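Side-chain contacts in beta-galactosidase (Geobacillus stearothermophilus, PDB 4OIF), which probably hydrolyses terminal non-reducing beta-D-galactose residues in beta-D-galactosides, as a zinc-containing, homotrimeric member of glycoside hydrolase family 42: residues 153-158 with 234-239; 242-245 with 251-254. One frame throughout, in Å; residues are numbered along the deposited sequence.

Overall arrangement
Both interactions lie in the TIM-barrel domain and are buried. They share helix 218-246, which follows strand 150-154 and precedes strand 252-259 along the chain. Interaction 1 joins the helix to the end of the strand before it, and interaction 2 joins it to the start of the strand after it. Their centres are about 8 Å apart. Between them the two strands pair, and Val155 CG2 packs 3.5 Å from Ile252 CG2. Interaction 1 sets a valine against a phenylalanine and a buried carboxylate, just before the predicted proton donor Glu158. Interaction 2 is away from the annotated sites and includes a partly exposed arginine beside buried leucine and isoleucine.

Interaction 1 of 2, residues 153-158 with 234-239; sequences WHVSNE and SFFENE
Val155 meets Phe236 and Glu239 of the helix, and its CG1 is the atom that touches both. With CG1 anti to the backbone N (chi1 -178°), this branch reaches toward the helix and stands 3.8 Å from Phe236 CD1. Val155 CB is 3.9 Å from Phe236 CE1. The valine thus approaches the ring obliquely, at CD1 and CE1, and the two side chains cross at about a right angle. Against Glu239 the fit is different. Val155 CG1 is 3.7 Å from Glu239 CD and nearly as close to both carboxylate oxygens. The Glu239 chain bends at chi2 (-142°), and it runs past the valine in the opposite direction. Ser156 adds a smaller contact, with its CB 3.4 Å from Glu239 OE1.

No hydrogen bond joins the two segments directly; neighbours bridge them. Ser90 OG bonds both Glu239 OE1 and Ser156 OG, and Thr88 OG1 bonds both Glu239 OE2 and Ser156 N. Tyr159 and Asn137 also hold the carboxylate. This buried group is well satisfied, and such a setting would probably help keep it ionised.

The contact packs the loop at the C-terminal end of strand 150-154 against helix 218-246 in the TIM barrel. The chain then runs on to Asn157, a predicted substrate ligand, and Glu158, the predicted proton donor. Ile252 of the adjacent strand 252-259 packs on both Val155 and Phe236.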
loop_
_atom_site.group_PDB
_atom_site.type_symbol
_atom_site.label_atom_id
_atom_site.label_comp_id
_atom_site.label_asym_id
_atom_site.label_seq_id
_atom_site.Cartn_x
_atom_site.Cartn_y
_atom_site.Cartn_z
ATOM N N TRP A 153 5.470 -39.837 12.135
ATOM C CA TRP A 153 4.809 -38.748 12.819
ATOM C C TRP A 153 4.975 -37.458 12.013
ATOM O O TRP A 153 6.067 -37.155 11.520
ATOM C CB TRP A 153 5.369 -38.573 14.227
ATOM C CG TRP A 153 5.010 -39.672 15.178
ATOM C CD1 TRP A 153 5.819 -40.675 15.613
ATOM C CD2 TRP A 153 3.751 -39.859 15.828
ATOM N NE1 TRP A 153 5.143 -41.483 16.489
ATOM C CE2 TRP A 153 3.869 -41.003 16.637
ATOM C CE3 TRP A 153 2.532 -39.171 15.804
ATOM C CZ2 TRP A 153 2.813 -41.481 17.408
ATOM C CZ3 TRP A 153 1.492 -39.637 16.570
ATOM C CH2 TRP A 153 1.635 -40.782 17.364
ATOM N N HIS A 154 3.878 -36.714 11.897
ATOM C CA HIS A 154 3.819 -35.418 11.232
ATOM C C HIS A 154 3.574 -34.387 12.339
ATOM O O HIS A 154 2.438 -34.089 12.686
ATOM C CB HIS A 154 2.707 -35.455 10.160
ATOM C CG HIS A 154 2.447 -34.160 9.443
ATOM N ND1 HIS A 154 2.161 -32.976 10.094
ATOM C CD2 HIS A 154 2.320 -33.897 8.118
ATOM C CE1 HIS A 154 1.920 -32.031 9.199
ATOM N NE2 HIS A 154 2.001 -32.566 7.993
ATOM N N VAL A 155 4.639 -33.869 12.934
ATOM C CA VAL A 155 4.461 -33.091 14.151
ATOM C C VAL A 155 4.016 -31.667 13.859
ATOM O O VAL A 155 4.736 -30.885 13.224
ATOM C CB VAL A 155 5.736 -33.076 14.992
ATOM C CG1 VAL A 155 5.515 -32.309 16.289
ATOM C CG2 VAL A 155 6.124 -34.487 15.308
ATOM N N SER A 156 2.816 -31.351 14.354
ATOM C CA SER A 156 2.142 -30.076 14.108
ATOM C C SER A 156 1.929 -29.859 12.619
ATOM O O SER A 156 1.784 -30.817 11.855
ATOM C CB SER A 156 2.937 -28.902 14.689
ATOM O OG SER A 156 2.122 -27.750 14.757
ATOM N N ASN A 157 1.918 -28.594 12.213
ATOM C CA ASN A 157 1.817 -28.268 10.801
ATOM C C ASN A 157 2.364 -26.882 10.464
ATOM O O ASN A 157 1.945 -25.885 11.062
ATOM C CB ASN A 157 0.364 -28.377 10.345
ATOM C CG ASN A 157 0.238 -28.350 8.848
ATOM O OD1 ASN A 157 0.444 -29.367 8.179
ATOM N ND2 ASN A 157 -0.078 -27.179 8.304
ATOM N N GLU A 158 3.291 -26.839 9.504
ATOM C CA GLU A 158 3.894 -25.596 9.006
ATOM C C GLU A 158 4.198 -24.585 10.113
ATOM O O GLU A 158 3.680 -23.466 10.090
ATOM C CB GLU A 158 2.984 -24.949 7.946
ATOM C CG GLU A 158 2.953 -25.710 6.628
ATOM C CD GLU A 158 2.339 -24.930 5.474
ATOM O OE1 GLU A 158 1.388 -24.138 5.700
ATOM O OE2 GLU A 158 2.816 -25.117 4.328
ATOM N N SER A 234 12.128 -25.812 20.696
ATOM C CA SER A 234 11.821 -26.237 22.064
ATOM C C SER A 234 10.361 -26.720 22.197
ATOM O O SER A 234 10.096 -27.761 22.840
ATOM C CB SER A 234 12.109 -25.094 23.045
ATOM O OG SER A 234 11.436 -25.269 24.283
ATOM N N PHE A 235 9.428 -25.981 21.583
ATOM C CA PHE A 235 8.028 -26.405 21.569
ATOM C C PHE A 235 7.885 -27.755 20.893
ATOM O O PHE A 235 7.143 -28.628 21.361
ATOM C CB PHE A 235 7.144 -25.384 20.857
ATOM C CG PHE A 235 5.665 -25.680 20.951
ATOM C CD1 PHE A 235 5.056 -26.572 20.073
ATOM C CD2 PHE A 235 4.874 -25.047 21.908
ATOM C CE1 PHE A 235 3.686 -26.846 20.163
ATOM C CE2 PHE A 235 3.504 -25.309 21.997
ATOM C CZ PHE A 235 2.912 -26.215 21.121
ATOM N N PHE A 236 8.584 -27.911 19.774
ATOM C CA PHE A 236 8.574 -29.171 19.038
ATOM C C PHE A 236 9.066 -30.361 19.889
ATOM O O PHE A 236 8.473 -31.441 19.883
ATOM C CB PHE A 236 9.436 -29.028 17.781
ATOM C CG PHE A 236 9.860 -30.332 17.177
ATOM C CD1 PHE A 236 9.053 -30.976 16.247
ATOM C CD2 PHE A 236 11.075 -30.911 17.523
ATOM C CE1 PHE A 236 9.441 -32.185 15.679
ATOM C CE2 PHE A 236 11.471 -32.121 16.959
ATOM C CZ PHE A 236 10.653 -32.761 16.037
ATOM N N GLU A 237 10.172 -30.154 20.591
ATOM C CA GLU A 237 10.786 -31.181 21.408
ATOM C C GLU A 237 9.812 -31.579 22.491
ATOM O O GLU A 237 9.596 -32.782 22.785
ATOM C CB GLU A 237 12.099 -30.669 22.006
ATOM C CG GLU A 237 13.227 -30.561 20.993
ATOM C CD GLU A 237 13.731 -31.936 20.550
ATOM O OE1 GLU A 237 13.480 -32.906 21.307
ATOM O OE2 GLU A 237 14.375 -32.051 19.467
ATOM N N ASN A 238 9.190 -30.551 23.058
ATOM C CA ASN A 238 8.162 -30.800 24.033
ATOM C C ASN A 238 7.050 -31.666 23.473
ATOM O O ASN A 238 6.588 -32.592 24.146
ATOM C CB ASN A 238 7.563 -29.510 24.558
ATOM C CG ASN A 238 6.579 -29.769 25.658
ATOM O OD1 ASN A 238 6.980 -30.021 26.789
ATOM N ND2 ASN A 238 5.286 -29.738 25.338
ATOM N N GLU A 239 6.616 -31.348 22.253
ATOM C CA GLU A 239 5.605 -32.154 21.563
ATOM C C GLU A 239 6.039 -33.611 21.463
ATOM O O GLU A 239 5.258 -34.512 21.740
ATOM C CB GLU A 239 5.325 -31.628 20.149
ATOM C CG GLU A 239 4.342 -30.479 20.058
ATOM C CD GLU A 239 3.436 -30.597 18.844
ATOM O OE1 GLU A 239 3.457 -29.699 17.978
ATOM O OE2 GLU A 239 2.709 -31.604 18.749
#

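Interaction 2 of 2, residues 242-245 with 251-254; sequences PLRE and PITT
Arg244 and Ile252 touch through their side chains, and both also hold one oxygen outside the two segments, OD2 of Asp279. Arg244 NH1 makes a salt bridge to this Asp279 oxygen, and the backbone N of Ile252 donates a hydrogen bond to it. This carboxylate therefore ties the helix to the start of the strand. It probably also offsets the arginine charge beside an apolar neighbour.

The direct contact is made by the tip of Ile252. Its CD1 lies over one face of the guanidinium, 3.2 Å above the plane and displaced toward the rim. The nearest atom there is Arg244 NH1, 3.4 Å from Ile252 CD1. Arg244 CD is 3.7 Å from Ile252 CD1, so the last methylene of the arginine takes part as well. A bend at chi2 (-54°) helps bring the guanidinium round to the isoleucine. In Ile252, CG1 is anti to the carbonyl carbon (chi1 -65°), and the chain is extended at chi2 (169°), carrying CD1 out to the helix. Leu243 adds an apolar contact, its CB 4.0 Å from Ile252 CD1.

In the TIM barrel this contact lies where helix 218-246 ends and strand 252-259 soon begins. Ile240 of the same helix also packs on Ile252. Leu243 reaches Trp153 on strand 150-154 and Asn137 on helix 127-144.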
loop_
_atom_site.group_PDB
_atom_site.type_symbol
_atom_site.label_atom_id
_atom_site.label_comp_id
_atom_site.label_asym_id
_atom_site.label_seq_id
_atom_site.Cartn_x
_atom_site.Cartn_y
_atom_site.Cartn_z
ATOM N N PRO A 242 6.599 -37.783 24.170
ATOM C CA PRO A 242 5.952 -39.104 24.254
ATOM C C PRO A 242 6.099 -39.918 22.974
ATOM O O PRO A 242 5.993 -41.144 22.980
ATOM C CB PRO A 242 4.484 -38.759 24.496
ATOM C CG PRO A 242 4.308 -37.435 23.821
ATOM C CD PRO A 242 5.608 -36.696 24.044
ATOM N N LEU A 243 6.332 -39.231 21.869
ATOM C CA LEU A 243 6.559 -39.921 20.619
ATOM C C LEU A 243 7.874 -40.698 20.703
ATOM O O LEU A 243 7.977 -41.816 20.214
ATOM C CB LEU A 243 6.566 -38.930 19.453
ATOM C CG LEU A 243 5.225 -38.576 18.807
ATOM C CD1 LEU A 243 4.116 -38.289 19.812
ATOM C CD2 LEU A 243 5.414 -37.397 17.872
ATOM N N ARG A 244 8.876 -40.117 21.345
ATOM C CA ARG A 244 10.139 -40.826 21.510
ATOM C C ARG A 244 10.000 -41.936 22.536
ATOM O O ARG A 244 10.533 -43.035 22.343
ATOM C CB ARG A 244 11.259 -39.884 21.933
ATOM C CG ARG A 244 11.648 -38.855 20.883
ATOM C CD ARG A 244 11.986 -39.506 19.555
ATOM N NE ARG A 244 12.864 -38.654 18.754
ATOM C CZ ARG A 244 13.111 -38.843 17.462
ATOM N NH1 ARG A 244 12.543 -39.852 16.803
ATOM N NH2 ARG A 244 13.916 -38.009 16.827
ATOM N N GLU A 245 9.300 -41.651 23.635
ATOM C CA GLU A 245 9.141 -42.682 24.656
ATOM C C GLU A 245 8.417 -43.909 24.113
ATOM O O GLU A 245 8.887 -45.035 24.248
ATOM C CB GLU A 245 8.373 -42.154 25.866
ATOM C CG GLU A 245 9.166 -41.240 26.772
ATOM C CD GLU A 245 8.356 -40.766 27.968
ATOM O OE1 GLU A 245 7.308 -41.395 28.280
ATOM O OE2 GLU A 245 8.775 -39.761 28.588
ATOM N N PRO A 251 9.717 -42.754 12.708
ATOM C CA PRO A 251 10.416 -41.520 12.335
ATOM C C PRO A 251 9.525 -40.283 12.492
ATOM O O PRO A 251 8.320 -40.332 12.286
ATOM C CB PRO A 251 10.794 -41.756 10.865
ATOM C CG PRO A 251 9.795 -42.747 10.374
ATOM C CD PRO A 251 9.465 -43.630 11.551
ATOM N N ILE A 252 10.139 -39.176 12.874
ATOM C CA ILE A 252 9.423 -37.938 13.123
ATOM C C ILE A 252 9.817 -36.880 12.106
ATOM O O ILE A 252 11.016 -36.653 11.878
ATOM C CB ILE A 252 9.721 -37.408 14.540
ATOM C CG1 ILE A 252 9.173 -38.370 15.604
ATOM C CG2 ILE A 252 9.175 -35.984 14.701
ATOM C CD1 ILE A 252 9.654 -38.080 17.047
ATOM N N THR A 253 8.830 -36.231 11.490
ATOM C CA THR A 253 9.131 -35.062 10.658
ATOM C C THR A 253 8.181 -33.923 10.952
ATOM O O THR A 253 7.197 -34.098 11.663
ATOM C CB THR A 253 9.059 -35.370 9.157
ATOM O OG1 THR A 253 9.633 -34.281 8.419
ATOM C CG2 THR A 253 7.617 -35.575 8.719
ATOM N N THR A 254 8.494 -32.751 10.408
ATOM C CA THR A 254 7.539 -31.647 10.357
ATOM C C THR A 254 7.645 -30.977 8.976
ATOM O O THR A 254 8.730 -30.928 8.395
ATOM C CB THR A 254 7.774 -30.628 11.513
ATOM O OG1 THR A 254 6.751 -29.626 11.498
ATOM C CG2 THR A 254 9.146 -29.960 11.407
#